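PDB 5XSW: chitinase from Thermococcus chitonophagus, which probably cleaves chitin within its chains as an endochitinase, and is seen here as its C-terminal part holding N-acetylglucosamine sugars in a glycan pocket. Local coordinates for residues N204-L209 with G248-E253; L209-K212 with G216-V219; D276-S281 with P293-V298. One frame throughout, in Å; residues are numbered along the deposited sequence.

Contact 1. Residues N204-L209 with G248-E253; sequences NFLMAL and GIFQVE. With NAG (2-acetamido-2-deoxy-beta-D-glucopyranose), chain C.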
loop_
_atom_site.group_PDB
_atom_site.type_symbol
_atom_site.label_atom_id
_atom_site.label_comp_id
_atom_site.label_asym_id
_atom_site.label_seq_id
_atom_site.Cartn_x
_atom_site.Cartn_y
_atom_site.Cartn_z
ATOM N N ASN A 204 -23.155 0.471 -12.202
ATOM C CA ASN A 204 -23.438 -0.965 -12.210
ATOM C C ASN A 204 -22.126 -1.797 -11.998
ATOM O O ASN A 204 -22.142 -2.902 -11.456
ATOM C CB ASN A 204 -24.049 -1.373 -13.548
ATOM C CG ASN A 204 -25.489 -0.865 -13.708
ATOM O OD1 ASN A 204 -26.196 -0.619 -12.722
ATOM N ND2 ASN A 204 -25.906 -0.675 -14.965
ATOM N N PHE A 205 -21.018 -1.250 -12.459
ATOM C CA PHE A 205 -19.740 -1.977 -12.311
ATOM C C PHE A 205 -19.377 -1.993 -10.785
ATOM O O PHE A 205 -18.991 -3.023 -10.257
ATOM C CB PHE A 205 -18.630 -1.308 -13.106
ATOM C CG PHE A 205 -17.284 -1.980 -12.888
ATOM C CD1 PHE A 205 -16.999 -3.147 -13.573
ATOM C CD2 PHE A 205 -16.374 -1.483 -11.935
ATOM C CE1 PHE A 205 -15.787 -3.846 -13.360
ATOM C CE2 PHE A 205 -15.147 -2.174 -11.689
ATOM C CZ PHE A 205 -14.873 -3.355 -12.422
ATOM N N LEU A 206 -19.474 -0.846 -10.112
ATOM C CA LEU A 206 -19.162 -0.811 -8.637
ATOM C C LEU A 206 -20.130 -1.691 -7.868
ATOM O O LEU A 206 -19.751 -2.356 -6.899
ATOM C CB LEU A 206 -19.220 0.629 -8.059
ATOM C CG LEU A 206 -18.044 1.503 -8.542
ATOM C CD1 LEU A 206 -18.093 2.926 -7.998
ATOM C CD2 LEU A 206 -16.657 0.881 -8.104
ATOM N N MET A 207 -21.368 -1.773 -8.340
ATOM C CA MET A 207 -22.398 -2.630 -7.709
ATOM C C MET A 207 -22.004 -4.116 -7.826
ATOM O O MET A 207 -22.074 -4.917 -6.859
ATOM C CB MET A 207 -23.781 -2.406 -8.369
ATOM C CG MET A 207 -24.440 -1.078 -7.975
ATOM S SD MET A 207 -25.257 -1.127 -6.323
ATOM C CE MET A 207 -26.587 -2.316 -6.562
ATOM N N ALA A 208 -21.587 -4.466 -9.027
ATOM C CA ALA A 208 -21.195 -5.816 -9.339
ATOM C C ALA A 208 -19.958 -6.178 -8.509
ATOM O O ALA A 208 -19.842 -7.304 -8.012
ATOM C CB ALA A 208 -20.836 -5.941 -10.850
ATOM N N LEU A 209 -19.050 -5.210 -8.399
ATOM C CA LEU A 209 -17.783 -5.454 -7.731
ATOM C C LEU A 209 -18.079 -5.719 -6.234
ATOM O O LEU A 209 -17.579 -6.680 -5.661
ATOM C CB LEU A 209 -16.845 -4.259 -7.888
ATOM C CG LEU A 209 -15.447 -4.452 -7.196
ATOM C CD1 LEU A 209 -14.666 -5.714 -7.706
ATOM C CD2 LEU A 209 -14.605 -3.197 -7.400
ATOM N N GLY A 248 -14.538 -3.562 4.250
ATOM C CA GLY A 248 -15.759 -2.989 3.656
ATOM C C GLY A 248 -16.352 -3.868 2.587
ATOM O O GLY A 248 -15.916 -5.000 2.366
ATOM N N ILE A 249 -17.342 -3.344 1.871
ATOM C CA ILE A 249 -18.035 -4.190 0.907
ATOM C C ILE A 249 -17.235 -4.320 -0.391
ATOM O O ILE A 249 -17.505 -5.213 -1.144
ATOM C CB ILE A 249 -19.433 -3.654 0.591
ATOM C CG1 ILE A 249 -19.393 -2.208 0.056
ATOM C CG2 ILE A 249 -20.348 -3.642 1.902
ATOM C CD1 ILE A 249 -20.831 -1.718 -0.466
ATOM N N PHE A 250 -16.276 -3.439 -0.624
ATOM C CA PHE A 250 -15.352 -3.543 -1.809
ATOM C C PHE A 250 -14.064 -4.299 -1.527
ATOM O O PHE A 250 -13.273 -4.537 -2.441
ATOM C CB PHE A 250 -14.989 -2.116 -2.259
ATOM C CG PHE A 250 -16.207 -1.372 -2.784
ATOM C CD1 PHE A 250 -16.737 -1.728 -4.043
ATOM C CD2 PHE A 250 -16.857 -0.426 -1.973
ATOM C CE1 PHE A 250 -17.887 -1.061 -4.553
ATOM C CE2 PHE A 250 -18.038 0.266 -2.447
ATOM C CZ PHE A 250 -18.521 -0.044 -3.742
ATOM N N GLN A 251 -13.824 -4.606 -0.238
ATOM C CA GLN A 251 -12.608 -5.376 0.198
ATOM C C GLN A 251 -11.355 -4.690 -0.239
ATOM O O GLN A 251 -10.440 -5.294 -0.798
ATOM C CB GLN A 251 -12.657 -6.830 -0.313
ATOM C CG GLN A 251 -13.905 -7.574 0.295
ATOM C CD GLN A 251 -13.605 -8.024 1.767
ATOM O OE1 GLN A 251 -12.831 -8.969 1.959
ATOM N NE2 GLN A 251 -14.143 -7.311 2.774
ATOM N N VAL A 252 -11.317 -3.391 -0.011
ATOM C CA VAL A 252 -10.100 -2.630 -0.241
ATOM C C VAL A 252 -9.182 -2.835 1.012
ATOM O O VAL A 252 -9.583 -2.456 2.105
ATOM C CB VAL A 252 -10.374 -1.109 -0.406
ATOM C CG1 VAL A 252 -9.008 -0.347 -0.493
ATOM C CG2 VAL A 252 -11.260 -0.831 -1.684
ATOM N N GLU A 253 -7.972 -3.354 0.820
ATOM C CA GLU A 253 -7.018 -3.558 1.942
ATOM C C GLU A 253 -6.214 -2.339 2.298
ATOM O O GLU A 253 -6.092 -1.397 1.491
ATOM C CB GLU A 253 -6.065 -4.718 1.579
ATOM C CG GLU A 253 -6.857 -6.000 1.438
ATOM C CD GLU A 253 -5.974 -7.233 1.222
ATOM O OE1 GLU A 253 -4.850 -7.255 1.764
ATOM O OE2 GLU A 253 -6.397 -8.160 0.500
HETATM C C1 NAG C . -14.425 -12.903 -1.434
HETATM C C2 NAG C . -13.616 -12.238 -0.386
HETATM C C3 NAG C . -12.712 -11.171 -0.981
HETATM C C4 NAG C . -11.884 -11.684 -2.121
HETATM C C5 NAG C . -12.782 -12.283 -3.124
HETATM C C6 NAG C . -11.940 -12.866 -4.227
HETATM C C7 NAG C . -14.421 -11.897 1.991
HETATM C C8 NAG C . -15.399 -11.190 2.965
HETATM N N2 NAG C . -14.529 -11.640 0.611
HETATM O O3 NAG C . -11.829 -10.594 0.005
HETATM O O4 NAG C . -11.246 -10.594 -2.820
HETATM O O5 NAG C . -13.575 -13.376 -2.540
HETATM O O6 NAG C . -12.909 -13.510 -5.046
HETATM O O7 NAG C . -13.524 -12.663 2.363
#
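Phe250 reaches across to helix 203-214 and lies against Leu206 and Leu209. From CB, chi1 of -66° sets CG beside its own backbone N and anti to the carbonyl carbon, and that turn swings the ring to the helix. CG packs on Ala296. Next, CD1 meets the CD2 methyl of Leu209 at 4.2 Å, coming in obliquely to the ring. At CE1 the backbone carbonyl O of Leu206 lies near the ring plane at the edge, with Leu206 O to Phe250 CE1 at 3.3 Å. The same CE1 also touches Leu206 CB, at 4.1 Å. At the tip, Phe250 CZ is 4.1 Å from Leu206 O, and CE2 on the far rim packs on Pro293. So the slightly positive rim of the ring faces a carbonyl oxygen, while no hydrogen bond joins the two segments.

The next residue faces the sugar. Gln251 NE2 donates almost straight (174°) to Gly248 O over 2.9 Å, with the acceptor in the amide plane. This fixes the amide's rotation and presents OE1 to the NAG, whose O3 donates to Gln251 OE1 at 2.7 Å. A leucine here would probably leave NAG O3 without this acceptor and Gly248 O without its straight side-chain donor. Glu213 of this chain and Arg338 of the second subunit hydrogen-bond the same NAG.

Phe250 is thus buried where the loop running up to helix 254-263 crosses helix 203-214, with helix 288-311 also on the ring. Leu209 in turn leans on His374 of helix 374-386 and on Asp333 and Tyr336 of helix 327-338.

Contact 2. Residues L209-K212 with G216-V219; sequences LAAK and GTAV. With NDG (2-acetamido-2-deoxy-alpha-D-glucopyranose), chain B.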
loop_
_atom_site.group_PDB
_atom_site.type_symbol
_atom_site.label_atom_id
_atom_site.label_comp_id
_atom_site.label_asym_id
_atom_site.label_seq_id
_atom_site.Cartn_x
_atom_site.Cartn_y
_atom_site.Cartn_z
ATOM N N LEU A 209 -19.050 -5.210 -8.399
ATOM C CA LEU A 209 -17.783 -5.454 -7.731
ATOM C C LEU A 209 -18.079 -5.719 -6.234
ATOM O O LEU A 209 -17.579 -6.680 -5.661
ATOM C CB LEU A 209 -16.845 -4.259 -7.888
ATOM C CG LEU A 209 -15.447 -4.452 -7.196
ATOM C CD1 LEU A 209 -14.666 -5.714 -7.706
ATOM C CD2 LEU A 209 -14.605 -3.197 -7.400
ATOM N N ALA A 210 -18.918 -4.886 -5.610
ATOM C CA ALA A 210 -19.208 -5.089 -4.179
ATOM C C ALA A 210 -19.925 -6.427 -3.956
ATOM O O ALA A 210 -19.771 -7.063 -2.894
ATOM C CB ALA A 210 -20.063 -3.926 -3.613
ATOM N N ALA A 211 -20.769 -6.837 -4.915
ATOM C CA ALA A 211 -21.529 -8.066 -4.736
ATOM C C ALA A 211 -20.552 -9.291 -4.688
ATOM O O ALA A 211 -20.652 -10.193 -3.822
ATOM C CB ALA A 211 -22.558 -8.216 -5.877
ATOM N N LYS A 212 -19.606 -9.299 -5.625
ATOM C CA LYS A 212 -18.585 -10.365 -5.687
ATOM C C LYS A 212 -17.705 -10.323 -4.438
ATOM O O LYS A 212 -17.461 -11.379 -3.801
ATOM C CB LYS A 212 -17.732 -10.221 -6.972
ATOM C CG LYS A 212 -16.515 -11.174 -7.002
ATOM C CD LYS A 212 -16.988 -12.648 -6.919
ATOM C CE LYS A 212 -15.931 -13.511 -6.244
ATOM N NZ LYS A 212 -16.330 -14.909 -6.004
ATOM N N GLY A 216 -22.013 -6.963 -0.931
ATOM C CA GLY A 216 -22.394 -5.663 -0.354
ATOM C C GLY A 216 -23.724 -5.169 -0.922
ATOM O O GLY A 216 -24.494 -4.486 -0.254
ATOM N N THR A 217 -24.037 -5.612 -2.134
ATOM C CA THR A 217 -25.073 -4.996 -2.979
ATOM C C THR A 217 -25.944 -6.055 -3.618
ATOM O O THR A 217 -26.515 -5.827 -4.659
ATOM C CB THR A 217 -24.400 -4.168 -4.101
ATOM O OG1 THR A 217 -23.402 -5.028 -4.709
ATOM C CG2 THR A 217 -23.676 -2.971 -3.500
ATOM N N ALA A 218 -26.039 -7.225 -2.996
ATOM C CA ALA A 218 -26.896 -8.252 -3.530
ATOM C C ALA A 218 -27.467 -9.064 -2.383
ATOM O O ALA A 218 -26.826 -9.225 -1.342
ATOM C CB ALA A 218 -26.144 -9.154 -4.496
ATOM N N VAL A 219 -28.682 -9.583 -2.580
ATOM C CA VAL A 219 -29.291 -10.453 -1.562
ATOM C C VAL A 219 -29.634 -11.739 -2.290
ATOM O O VAL A 219 -29.535 -11.771 -3.499
ATOM C CB VAL A 219 -30.560 -9.824 -0.914
ATOM C CG1 VAL A 219 -30.164 -8.599 -0.052
ATOM C CG2 VAL A 219 -31.591 -9.438 -2.029
HETATM C C1 NDG B . -17.758 -17.092 -1.627
HETATM C C2 NDG B . -16.773 -16.786 -2.750
HETATM C C3 NDG B . -15.680 -15.864 -2.322
HETATM C C4 NDG B . -16.151 -14.615 -1.598
HETATM C C5 NDG B . -17.097 -14.994 -0.452
HETATM C C6 NDG B . -17.828 -13.783 0.107
HETATM C C7 NDG B . -16.454 -18.531 -4.513
HETATM C C8 NDG B . -15.794 -19.862 -5.024
HETATM O O5 NDG B . -18.169 -15.847 -0.917
HETATM O O3 NDG B . -14.965 -15.479 -3.523
HETATM O O4 NDG B . -15.057 -14.043 -0.881
HETATM O O6 NDG B . -18.579 -14.149 1.272
HETATM O O7 NDG B . -17.152 -17.839 -5.230
HETATM N N2 NDG B . -16.203 -18.054 -3.189
HETATM O O1 NDG B . -17.155 -17.858 -0.673
#
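Thr217 straddles Ala210 and Ala211, its two branches spread over neighbouring methyls near the end of helix 203-214. Its CG2 sits alongside Ala210 CB at 3.7 Å, while its OG1 lies nearer Ala211, with Thr217 OG1 to Ala211 CB at 3.5 Å. A chi1 of 49° tucks OG1 between the backbone N and the carbonyl carbon and turns it back to the helix, where it bonds the carbonyl oxygen of Met207. Ala211 N is close as well, but the angle is too poor for a hydrogen bond. One residue on, Ala218 CB faces Ala211 CB methyl to methyl at 4.0 Å, at the start of strand 218-219.

A backbone bond ties Gly216, just past the helix end, back to the helix: Gly216 N donates to Ala210 O at 3.0 Å. The N-H points at the oxygen nearly straight (174°), yet the donor stands 60° above the carbonyl plane and not on a lone pair. A CB at position 216 would lie close to Ala210 CB, consistent with glycine here.

Lys212 turns the other way, to the pocket. Its CG lies anti to the backbone N and the chain then bends at chi2, leading NZ to the NDG sugar, where Lys212 NZ donates to NDG O3 at 2.9 Å. Gly372 O and Asn174 OD1 take further bonds from the same nitrogen, which hold it in place for the sugar.

The chemistry therefore divides by direction: small methyls and a buried hydroxyl, satisfied by a helix carbonyl, lock the helix end to the three-stranded sheet, while the ammonium group beyond them is likely to polarise the sugar hydroxyl it grips.

Contact 3. Residues D276-S281 with P293-V298; sequences DYMKVS and PIVAAV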
loop_
_atom_site.group_PDB
_atom_site.type_symbol
_atom_site.label_atom_id
_atom_site.label_comp_id
_atom_site.label_asym_id
_atom_site.label_seq_id
_atom_site.Cartn_x
_atom_site.Cartn_y
_atom_site.Cartn_z
ATOM N N ASP A 276 -11.649 3.781 8.821
ATOM C CA ASP A 276 -12.654 4.824 8.845
ATOM C C ASP A 276 -13.367 5.034 7.462
ATOM O O ASP A 276 -14.578 5.367 7.409
ATOM C CB ASP A 276 -12.034 6.158 9.265
ATOM C CG ASP A 276 -13.090 7.309 9.329
ATOM O OD1 ASP A 276 -14.157 7.049 9.902
ATOM O OD2 ASP A 276 -12.880 8.461 8.822
ATOM N N TYR A 277 -12.611 4.878 6.366
ATOM C CA TYR A 277 -13.146 5.149 5.016
ATOM C C TYR A 277 -13.863 3.936 4.456
ATOM O O TYR A 277 -14.746 4.109 3.639
ATOM C CB TYR A 277 -12.035 5.574 4.027
ATOM C CG TYR A 277 -11.666 7.051 4.142
ATOM C CD1 TYR A 277 -11.346 7.628 5.392
ATOM C CD2 TYR A 277 -11.674 7.873 3.020
ATOM C CE1 TYR A 277 -11.020 8.957 5.495
ATOM C CE2 TYR A 277 -11.325 9.197 3.100
ATOM C CZ TYR A 277 -11.018 9.743 4.359
ATOM O OH TYR A 277 -10.678 11.065 4.475
ATOM N N MET A 278 -13.483 2.713 4.872
ATOM C CA MET A 278 -13.978 1.505 4.215
ATOM C C MET A 278 -15.005 0.727 5.078
ATOM O O MET A 278 -15.874 0.040 4.546
ATOM C CB MET A 278 -12.846 0.529 3.877
ATOM C CG MET A 278 -11.678 1.121 2.980
ATOM S SD MET A 278 -12.440 1.957 1.528
ATOM C CE MET A 278 -13.256 0.599 0.907
ATOM N N LYS A 279 -14.867 0.790 6.396
ATOM C CA LYS A 279 -15.650 -0.124 7.236
ATOM C C LYS A 279 -17.085 0.418 7.481
ATOM O O LYS A 279 -17.280 1.414 8.162
ATOM C CB LYS A 279 -14.933 -0.363 8.605
ATOM C CG LYS A 279 -15.695 -1.431 9.509
ATOM C CD LYS A 279 -14.957 -1.454 10.939
ATOM C CE LYS A 279 -15.607 -2.510 11.865
ATOM N NZ LYS A 279 -15.311 -2.120 13.279
ATOM N N VAL A 280 -18.067 -0.277 6.953
ATOM C CA VAL A 280 -19.446 0.175 7.050
ATOM C C VAL A 280 -20.072 -0.577 8.224
ATOM O O VAL A 280 -19.356 -1.155 9.024
ATOM C CB VAL A 280 -20.246 -0.075 5.759
ATOM C CG1 VAL A 280 -19.712 0.823 4.566
ATOM C CG2 VAL A 280 -20.220 -1.548 5.379
ATOM N N SER A 281 -21.382 -0.499 8.344
ATOM C CA SER A 281 -22.105 -1.231 9.359
ATOM C C SER A 281 -23.552 -1.216 8.967
ATOM O O SER A 281 -23.912 -0.673 7.950
ATOM C CB SER A 281 -21.917 -0.599 10.742
ATOM O OG SER A 281 -22.557 0.650 10.809
ATOM N N PRO A 293 -17.456 3.729 -1.752
ATOM C CA PRO A 293 -17.492 3.618 -3.226
ATOM C C PRO A 293 -16.585 4.633 -3.940
ATOM O O PRO A 293 -16.029 4.317 -4.997
ATOM C CB PRO A 293 -19.003 3.836 -3.564
ATOM C CG PRO A 293 -19.533 4.630 -2.339
ATOM C CD PRO A 293 -18.797 3.956 -1.187
ATOM N N ILE A 294 -16.358 5.794 -3.356
ATOM C CA ILE A 294 -15.395 6.728 -3.952
ATOM C C ILE A 294 -13.957 6.194 -3.855
ATOM O O ILE A 294 -13.174 6.245 -4.830
ATOM C CB ILE A 294 -15.549 8.112 -3.272
ATOM C CG1 ILE A 294 -16.924 8.676 -3.692
ATOM C CG2 ILE A 294 -14.404 9.061 -3.711
ATOM C CD1 ILE A 294 -17.496 9.653 -2.611
ATOM N N VAL A 295 -13.605 5.609 -2.708
ATOM C CA VAL A 295 -12.276 4.971 -2.577
ATOM C C VAL A 295 -12.097 3.838 -3.613
ATOM O O VAL A 295 -11.085 3.767 -4.250
ATOM C CB VAL A 295 -12.057 4.410 -1.130
ATOM C CG1 VAL A 295 -10.717 3.629 -1.014
ATOM C CG2 VAL A 295 -12.093 5.591 -0.155
ATOM N N ALA A 296 -13.073 2.959 -3.728
ATOM C CA ALA A 296 -12.995 1.894 -4.708
ATOM C C ALA A 296 -12.824 2.449 -6.135
ATOM O O ALA A 296 -11.986 1.946 -6.896
ATOM C CB ALA A 296 -14.249 0.977 -4.643
ATOM N N ALA A 297 -13.595 3.490 -6.461
ATOM C CA ALA A 297 -13.478 4.158 -7.793
ATOM C C ALA A 297 -12.065 4.731 -8.012
ATOM O O ALA A 297 -11.502 4.589 -9.054
ATOM C CB ALA A 297 -14.526 5.263 -7.897
ATOM N N VAL A 298 -11.480 5.381 -7.004
ATOM C CA VAL A 298 -10.129 5.893 -7.142
ATOM C C VAL A 298 -9.123 4.762 -7.290
ATOM O O VAL A 298 -8.180 4.885 -8.064
ATOM C CB VAL A 298 -9.750 6.812 -5.938
ATOM C CG1 VAL A 298 -8.251 7.241 -5.952
ATOM C CG2 VAL A 298 -10.705 8.094 -5.970
#
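Val295 points toward helix 274-278, where its CG1 goes to Met278 and its CG2 mainly to Tyr277. The tight half is the methionine. Its sulfur and the valine reach toward each other tip to tip, with Met278 SD to Val295 CG1 at 3.5 Å and Met278 SD to Val295 CB at 3.6 Å. The bend at chi2 (-50°) brings SD against the valine, and a second bend at chi3 (-59°) turns CE to pack on Val252.

Tyr277 makes the more relaxed half. The two side chains cross at about a right angle, and the valine methyl comes in the plane of the ring at its edge: Val295 CG2 to Tyr277 CD2 is 3.9 Å. The phenol is held elsewhere, since its OH bonds the backbone oxygen of Lys412, and Tyr277 O bonds Thr291 OG1, two residues before Pro293 in helix 288-311. From helix 254-263, Phe257 and Ile260 also press on Val295.

Away from this core, Asp276, Lys279 and Ser281 are partly exposed and lie well clear of helix 288-311's segment 293-298, whereas Val280 between them is buried. Asp276 OD2 makes a salt bridge to Lys412, and Ser281 OG bonds the backbone N of Asp283.

No hydrogen bond crosses between the segments. Aliphatic carbon, a thioether and an aromatic edge meet here, so the hold of 274-278 on 288-311 in this spot rests on shape and burial of apolar surface, with the polar bonds supplied at the borders.

From the N terminus, past the strands before residue 105, the chain reaches helix 203-214, the starting point of contacts 1 and 2, which share Leu209. Contact 2 closes straight back from the helix end and nests inside contact 1, whose longer excursion runs through strands 218-219, 228-232 and 235-239 before returning at 248-253. The two also touch where Ile249 CG2 packs on Gly216 CA. Contact 3 follows in series, closing the loop 279-287 between helices 274-278 and 288-311. It meets contact 1 where Phe250 CE2 lies 3.5 Å from Pro293 CA. Contacts 2 and 3 do not touch; segment 248-253 packs on both helix 203-214 and helix 288-311.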